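Local coordinates for protein copper-containing nitrite reductase (PDB 6TFO) that probably reduces nitrite to nitric oxide with electrons from a cytochrome c, as a copper-binding homotrimeric enzyme of the multicopper oxidase family, at residues 34-39 / 43-48; 70-75 / 89-94. All coordinates share one frame; numbering follows the deposited sequence.

Contact 1 (34-39 / 43-48); sequences LRTGIA and MVYIGV
Leu34 sets its CD1 methyl obliquely against the Tyr45 ring, 4.0 Å from Tyr45 CD1, so that the two side chains cross at a slant. They belong to an antiparallel beta hairpin, strands 30-39 and 42-48, at the start of the cupredoxin domain that holds a type 1 copper. Residues alternate between the two faces of the sheet. Leu34, Thr36 and Tyr45 turn to the copper side, together with Ile38 and Met43; Arg35, Val44 and Ile46 turn to the other. Two hydrogen-bonded pairs join the strands. Arg35 N reaches Ile46 O at 2.8 Å and Ile46 N answers to Arg35 O; Gly37 and Val44 repeat the exchange. The strands are also markedly twisted, their short axes running at 144°. Gly37 leaves its face bare of a side chain, and the CD1 methyl of Ile46 lies over that place, 4.1 Å from Gly37 CA.

On the copper side, Thr36 OG1 is hydrogen-bonded to Gly75 N and to Glu76, while the Thr36 side chain rests on the copper ligand His80. Tyr45 touches Cys117, another ligand, and its hydroxyl is fixed by the carbonyl of Asp81. The hairpin thus forms part of the second shell of the metal site. At the far end Arg35, bent at chi3 (-85°), brings its guanidinium obliquely against Val48, with NH1 3.8 Å from Val48 CG2. At the turn end, Ile38 curls back until its CD1 is 4.0 Å from Met43 CG.

Contact 2 (70-75 / 89-94); sequences INLING and ARSAIV
Leu72 and Val94 meet at an angle, with Leu72 reaching from strand 67-73 into the loop that follows strand 89-90. From Leu72 CB, which points at that loop, CG stands anti to the backbone N (chi1 -174°) and comes 4.2 Å from Val94 CG2. The CD2 branch beyond it does most of the touching: it sits 3.9 Å from the same Val94 methyl and 3.6 Å from Ser91 OG. The other branch, CD1, turns back to lie near the carbonyl oxygen of Leu34.

Ser91 OG is hydrogen-bonded to Ala82 N, so the polar atom beside the leucine methyl is satisfied despite its burial. Two residues beyond Leu72, Asn74 ND2 donates to Val94 O at 3.1 Å. That bond is bent, 139° at the hydrogen, and the donor lies well above the carbonyl plane, although Val94 O is close to the plane of the asparagine amide. The same nitrogen also reaches Ala78 O, and Asn74 packs on the copper ligand His80. Apolar filling with a buried asparagine bridging loops beside a histidine ligand is consistent with the surroundings of the type 1 copper site in a cupredoxin beta sandwich.

Overall arrangement
Followed from the N terminus, the chain first folds back on itself at contact 1, where a short turn between 34-39 and 43-48 closes a hairpin. Only after that is complete does contact 2 open, bringing 89-94 back to 70-75 across a longer loop that includes the copper ligand His80. The two are therefore in series, neither enclosing nor crossing the other, with centres about 11 Å apart. They are joined laterally through the sheet: strand 30-39 pairs in parallel with strand 67-73, where Leu34 N lies 2.8 Å from Asn71 O. Contact 1 thus supplies two neighbouring strands of one sheet of the sandwich, and contact 2 ties that sheet to the connection after strand 89-90, an edge strand of the other.

Contact 1 (34-39 / 43-48)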
ATOM      1  N   LEU C  34      16.758  -4.012  18.596  1.00 51.28           N
ATOM      2  CA  LEU C  34      16.969  -4.941  17.459  1.00 49.05           C
ATOM      3  C   LEU C  34      15.605  -5.402  16.953  1.00 49.14           C
ATOM      4  O   LEU C  34      14.784  -5.822  17.789  1.00 43.12           O
ATOM      5  CB  LEU C  34      17.800  -6.143  17.903  1.00 46.38           C
ATOM      6  CG  LEU C  34      19.182  -5.837  18.473  1.00 45.45           C
ATOM      7  CD1 LEU C  34      19.904  -7.151  18.799  1.00 42.20           C
ATOM      8  CD2 LEU C  34      20.023  -4.996  17.524  1.00 44.05           C
ATOM      9  N   ARG C  35      15.398  -5.312  15.635  1.00 54.32           N
ATOM     10  CA  ARG C  35      14.249  -5.913  14.911  1.00 52.40           C
ATOM     11  C   ARG C  35      14.782  -7.131  14.141  1.00 47.45           C
ATOM     12  O   ARG C  35      15.807  -7.000  13.449  1.00 49.10           O
ATOM     13  CB  ARG C  35      13.574  -4.852  14.036  1.00 50.28           C
ATOM     14  CG  ARG C  35      12.377  -5.353  13.246  1.00 57.18           C
ATOM     15  CD  ARG C  35      11.583  -4.234  12.590  1.00 61.66           C
ATOM     16  NE  ARG C  35      10.626  -3.719  13.563  1.00 70.29           N
ATOM     17  CZ  ARG C  35      10.608  -2.488  14.084  1.00 72.52           C
ATOM     18  NH1 ARG C  35      11.469  -1.557  13.694  1.00 65.13           N
ATOM     19  NH2 ARG C  35       9.681  -2.189  14.978  1.00 74.36           N
ATOM     20  N   THR C  36      14.139  -8.286  14.292  1.00 43.81           N
ATOM     21  CA  THR C  36      14.449  -9.485  13.483  1.00 46.18           C
ATOM     22  C   THR C  36      13.953  -9.228  12.055  1.00 48.53           C
ATOM     23  O   THR C  36      12.967  -8.497  11.890  1.00 44.50           O
ATOM     24  CB  THR C  36      13.829 -10.753  14.077  1.00 44.59           C
ATOM     25  OG1 THR C  36      12.411 -10.630  13.957  1.00 42.76           O
ATOM     26  CG2 THR C  36      14.228 -10.970  15.514  1.00 46.49           C
ATOM     27  N   GLY C  37      14.612  -9.819  11.058  1.00 50.81           N
ATOM     28  CA  GLY C  37      14.115  -9.786   9.669  1.00 49.75           C
ATOM     29  C   GLY C  37      15.000 -10.556   8.713  1.00 46.30           C
ATOM     30  O   GLY C  37      15.760 -11.450   9.155  1.00 46.09           O
ATOM     31  N   ILE C  38      14.886 -10.199   7.433  1.00 51.00           N
ATOM     32  CA  ILE C  38      15.645 -10.767   6.281  1.00 45.34           C
ATOM     33  C   ILE C  38      16.411  -9.613   5.635  1.00 43.07           C
ATOM     34  O   ILE C  38      15.783  -8.636   5.236  1.00 42.55           O
ATOM     35  CB  ILE C  38      14.688 -11.455   5.288  1.00 44.56           C
ATOM     36  CG1 ILE C  38      13.747 -12.444   5.979  1.00 41.35           C
ATOM     37  CG2 ILE C  38      15.456 -12.107   4.150  1.00 48.02           C
ATOM     38  CD1 ILE C  38      14.431 -13.599   6.646  1.00 42.00           C
ATOM     39  N   ALA C  39      17.729  -9.712   5.568  1.00 46.02           N
ATOM     40  CA  ALA C  39      18.601  -8.708   4.926  1.00 49.44           C
ATOM     41  C   ALA C  39      19.875  -9.423   4.472  1.00 53.96           C
ATOM     42  O   ALA C  39      20.227 -10.449   5.095  1.00 56.69           O
ATOM     43  CB  ALA C  39      18.880  -7.577   5.878  1.00 51.09           C
ATOM     44  N   MET C  43      18.596 -14.495   7.475  1.00 48.81           N
ATOM     45  CA  MET C  43      17.743 -14.151   8.640  1.00 51.55           C
ATOM     46  C   MET C  43      18.641 -13.512   9.706  1.00 51.12           C
ATOM     47  O   MET C  43      19.587 -14.193  10.173  1.00 43.27           O
ATOM     48  CB  MET C  43      17.089 -15.407   9.205  1.00 56.32           C
ATOM     49  CG  MET C  43      15.883 -15.124  10.042  1.00 58.18           C
ATOM     50  SD  MET C  43      15.201 -16.724  10.555  1.00 58.84           S
ATOM     51  CE  MET C  43      13.513 -16.469  10.024  1.00 60.67           C
ATOM     52  N   VAL C  44      18.385 -12.244  10.044  1.00 51.51           N
ATOM     53  CA  VAL C  44      19.332 -11.401  10.830  1.00 50.80           C
ATOM     54  C   VAL C  44      18.605 -10.576  11.901  1.00 51.61           C
ATOM     55  O   VAL C  44      17.353 -10.569  11.976  1.00 48.07           O
ATOM     56  CB  VAL C  44      20.142 -10.469   9.911  1.00 49.58           C
ATOM     57  CG1 VAL C  44      20.996 -11.270   8.942  1.00 52.51           C
ATOM     58  CG2 VAL C  44      19.250  -9.473   9.183  1.00 47.02           C
ATOM     59  N   TYR C  45      19.413  -9.907  12.714  1.00 48.29           N
ATOM     60  CA  TYR C  45      18.990  -8.773  13.555  1.00 47.00           C
ATOM     61  C   TYR C  45      19.279  -7.507  12.751  1.00 46.63           C
ATOM     62  O   TYR C  45      20.327  -7.444  12.084  1.00 44.70           O
ATOM     63  CB  TYR C  45      19.748  -8.785  14.881  1.00 43.49           C
ATOM     64  CG  TYR C  45      19.546  -9.991  15.764  1.00 37.78           C
ATOM     65  CD1 TYR C  45      18.430 -10.117  16.571  1.00 38.10           C
ATOM     66  CD2 TYR C  45      20.535 -10.946  15.885  1.00 37.84           C
ATOM     67  CE1 TYR C  45      18.277 -11.189  17.437  1.00 33.82           C
ATOM     68  CE2 TYR C  45      20.399 -12.024  16.740  1.00 37.49           C
ATOM     69  CZ  TYR C  45      19.271 -12.141  17.523  1.00 35.14           C
ATOM     70  OH  TYR C  45      19.143 -13.216  18.350  1.00 36.54           O
ATOM     71  N   ILE C  46      18.357  -6.550  12.789  1.00 45.26           N
ATOM     72  CA  ILE C  46      18.540  -5.205  12.185  1.00 48.91           C
ATOM     73  C   ILE C  46      18.427  -4.151  13.292  1.00 52.99           C
ATOM     74  O   ILE C  46      17.436  -4.178  14.049  1.00 53.82           O
ATOM     75  CB  ILE C  46      17.528  -4.970  11.054  1.00 48.32           C
ATOM     76  CG1 ILE C  46      17.469  -6.163  10.102  1.00 47.66           C
ATOM     77  CG2 ILE C  46      17.868  -3.678  10.318  1.00 47.97           C
ATOM     78  CD1 ILE C  46      16.167  -6.277   9.346  1.00 49.31           C
ATOM     79  N   GLY C  47      19.412  -3.253  13.373  1.00 55.06           N
ATOM     80  CA  GLY C  47      19.433  -2.140  14.340  1.00 56.82           C
ATOM     81  C   GLY C  47      18.328  -1.137  14.058  1.00 62.98           C
ATOM     82  O   GLY C  47      18.037  -0.888  12.864  1.00 58.79           O
ATOM     83  N   VAL C  48      17.726  -0.592  15.124  1.00 61.33           N
ATOM     84  CA  VAL C  48      16.648   0.435  15.069  1.00 52.55           C
ATOM     85  C   VAL C  48      17.098   1.634  15.905  1.00 54.39           C
ATOM     86  O   VAL C  48      17.381   1.437  17.103  1.00 54.87           O
ATOM     87  CB  VAL C  48      15.318  -0.127  15.583  1.00 52.31           C
ATOM     88  CG1 VAL C  48      14.181   0.861  15.376  1.00 50.20           C
ATOM     89  CG2 VAL C  48      15.008  -1.468  14.944  1.00 49.05           C
TER

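Contact 2 (70-75 / 89-94)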
ATOM      1  N   ILE C  70      18.801  -4.219  25.991  1.00 41.84           N
ATOM      2  CA  ILE C  70      18.557  -4.652  24.589  1.00 42.94           C
ATOM      3  C   ILE C  70      17.061  -4.901  24.470  1.00 41.01           C
ATOM      4  O   ILE C  70      16.548  -5.762  25.215  1.00 40.68           O
ATOM      5  CB  ILE C  70      19.387  -5.896  24.239  1.00 44.95           C
ATOM      6  CG1 ILE C  70      20.880  -5.569  24.138  1.00 47.75           C
ATOM      7  CG2 ILE C  70      18.862  -6.521  22.966  1.00 48.82           C
ATOM      8  CD1 ILE C  70      21.786  -6.784  24.233  1.00 50.28           C
ATOM      9  N   ASN C  71      16.395  -4.140  23.602  1.00 40.25           N
ATOM     10  CA  ASN C  71      14.965  -4.337  23.242  1.00 42.73           C
ATOM     11  C   ASN C  71      14.886  -5.187  21.969  1.00 45.46           C
ATOM     12  O   ASN C  71      15.309  -4.684  20.899  1.00 49.67           O
ATOM     13  CB  ASN C  71      14.269  -2.998  23.023  1.00 40.49           C
ATOM     14  CG  ASN C  71      14.481  -2.046  24.178  1.00 40.22           C
ATOM     15  OD1 ASN C  71      14.288  -2.409  25.339  1.00 37.31           O
ATOM     16  ND2 ASN C  71      14.901  -0.829  23.862  1.00 41.23           N
ATOM     17  N   LEU C  72      14.393  -6.426  22.062  1.00 46.52           N
ATOM     18  CA  LEU C  72      14.165  -7.287  20.869  1.00 43.28           C
ATOM     19  C   LEU C  72      12.719  -7.134  20.400  1.00 43.83           C
ATOM     20  O   LEU C  72      11.816  -7.353  21.216  1.00 46.15           O
ATOM     21  CB  LEU C  72      14.457  -8.755  21.183  1.00 43.15           C
ATOM     22  CG  LEU C  72      14.385  -9.697  19.981  1.00 43.26           C
ATOM     23  CD1 LEU C  72      15.361  -9.264  18.895  1.00 44.69           C
ATOM     24  CD2 LEU C  72      14.656 -11.132  20.394  1.00 42.21           C
ATOM     25  N   ILE C  73      12.535  -6.802  19.119  1.00 45.13           N
ATOM     26  CA  ILE C  73      11.208  -6.679  18.452  1.00 43.44           C
ATOM     27  C   ILE C  73      11.190  -7.624  17.247  1.00 47.90           C
ATOM     28  O   ILE C  73      12.085  -7.513  16.371  1.00 43.89           O
ATOM     29  CB  ILE C  73      10.945  -5.224  18.039  1.00 42.43           C
ATOM     30  CG1 ILE C  73      11.215  -4.268  19.201  1.00 43.71           C
ATOM     31  CG2 ILE C  73       9.539  -5.079  17.469  1.00 41.94           C
ATOM     32  CD1 ILE C  73      11.010  -2.812  18.867  1.00 44.61           C
ATOM     33  N   ASN C  74      10.191  -8.505  17.208  1.00 48.11           N
ATOM     34  CA  ASN C  74       9.942  -9.458  16.101  1.00 44.56           C
ATOM     35  C   ASN C  74       9.504  -8.676  14.852  1.00 44.05           C
ATOM     36  O   ASN C  74       8.479  -7.989  14.920  1.00 41.12           O
ATOM     37  CB  ASN C  74       8.895 -10.473  16.534  1.00 44.07           C
ATOM     38  CG  ASN C  74       8.787 -11.635  15.581  1.00 46.50           C
ATOM     39  OD1 ASN C  74       8.755 -11.428  14.372  1.00 50.05           O
ATOM     40  ND2 ASN C  74       8.710 -12.843  16.122  1.00 41.46           N
ATOM     41  N   GLY C  75      10.260  -8.774  13.758  1.00 47.09           N
ATOM     42  CA  GLY C  75       9.982  -8.072  12.483  1.00 46.40           C
ATOM     43  C   GLY C  75       9.093  -8.896  11.554  1.00 47.79           C
ATOM     44  O   GLY C  75       8.049  -8.365  11.115  1.00 47.67           O
ATOM     45  N   ALA C  89      22.663 -13.685  29.982  1.00 47.60           N
ATOM     46  CA  ALA C  89      21.619 -12.689  29.639  1.00 47.00           C
ATOM     47  C   ALA C  89      20.844 -13.182  28.417  1.00 47.90           C
ATOM     48  O   ALA C  89      21.495 -13.593  27.444  1.00 53.00           O
ATOM     49  CB  ALA C  89      22.275 -11.358  29.352  1.00 46.63           C
ATOM     50  N   ARG C  90      19.514 -13.145  28.456  1.00 46.38           N
ATOM     51  CA  ARG C  90      18.701 -13.476  27.262  1.00 46.25           C
ATOM     52  C   ARG C  90      17.358 -12.745  27.318  1.00 48.14           C
ATOM     53  O   ARG C  90      16.881 -12.427  28.415  1.00 49.12           O
ATOM     54  CB  ARG C  90      18.505 -14.987  27.128  1.00 43.87           C
ATOM     55  CG  ARG C  90      17.598 -15.599  28.182  1.00 45.05           C
ATOM     56  CD  ARG C  90      17.766 -17.113  28.221  1.00 47.51           C
ATOM     57  NE  ARG C  90      17.437 -17.701  26.934  1.00 48.39           N
ATOM     58  CZ  ARG C  90      18.078 -18.727  26.378  1.00 50.70           C
ATOM     59  NH1 ARG C  90      19.094 -19.309  26.989  1.00 54.53           N
ATOM     60  NH2 ARG C  90      17.719 -19.167  25.190  1.00 51.06           N
ATOM     61  N   SER C  91      16.790 -12.484  26.144  1.00 47.18           N
ATOM     62  CA  SER C  91      15.373 -12.088  25.975  1.00 44.47           C
ATOM     63  C   SER C  91      14.501 -13.313  26.228  1.00 45.09           C
ATOM     64  O   SER C  91      15.050 -14.442  26.286  1.00 44.66           O
ATOM     65  CB  SER C  91      15.113 -11.559  24.601  1.00 48.93           C
ATOM     66  OG  SER C  91      14.897 -12.643  23.698  1.00 47.03           O
ATOM     67  N   ALA C  92      13.190 -13.086  26.327  1.00 41.14           N
ATOM     68  CA  ALA C  92      12.163 -14.130  26.150  1.00 42.71           C
ATOM     69  C   ALA C  92      12.083 -14.472  24.658  1.00 44.80           C
ATOM     70  O   ALA C  92      12.586 -13.678  23.834  1.00 44.69           O
ATOM     71  CB  ALA C  92      10.836 -13.643  26.684  1.00 39.76           C
ATOM     72  N   ILE C  93      11.445 -15.586  24.317  1.00 45.20           N
ATOM     73  CA  ILE C  93      11.068 -15.921  22.915  1.00 44.98           C
ATOM     74  C   ILE C  93       9.912 -15.012  22.475  1.00 45.04           C
ATOM     75  O   ILE C  93       8.853 -15.055  23.098  1.00 45.80           O
ATOM     76  CB  ILE C  93      10.712 -17.413  22.801  1.00 46.03           C
ATOM     77  CG1 ILE C  93      11.951 -18.297  22.976  1.00 49.95           C
ATOM     78  CG2 ILE C  93      10.015 -17.687  21.480  1.00 49.36           C
ATOM     79  CD1 ILE C  93      12.139 -18.875  24.356  1.00 55.34           C
ATOM     80  N   VAL C  94      10.085 -14.279  21.380  1.00 42.09           N
ATOM     81  CA  VAL C  94       9.014 -13.444  20.764  1.00 41.85           C
ATOM     82  C   VAL C  94       8.526 -14.153  19.490  1.00 46.71           C
ATOM     83  O   VAL C  94       9.375 -14.471  18.634  1.00 47.51           O
ATOM     84  CB  VAL C  94       9.532 -12.023  20.475  1.00 41.34           C
ATOM     85  CG1 VAL C  94       9.598 -11.207  21.747  1.00 43.94           C
ATOM     86  CG2 VAL C  94      10.882 -11.992  19.755  1.00 39.70           C
TER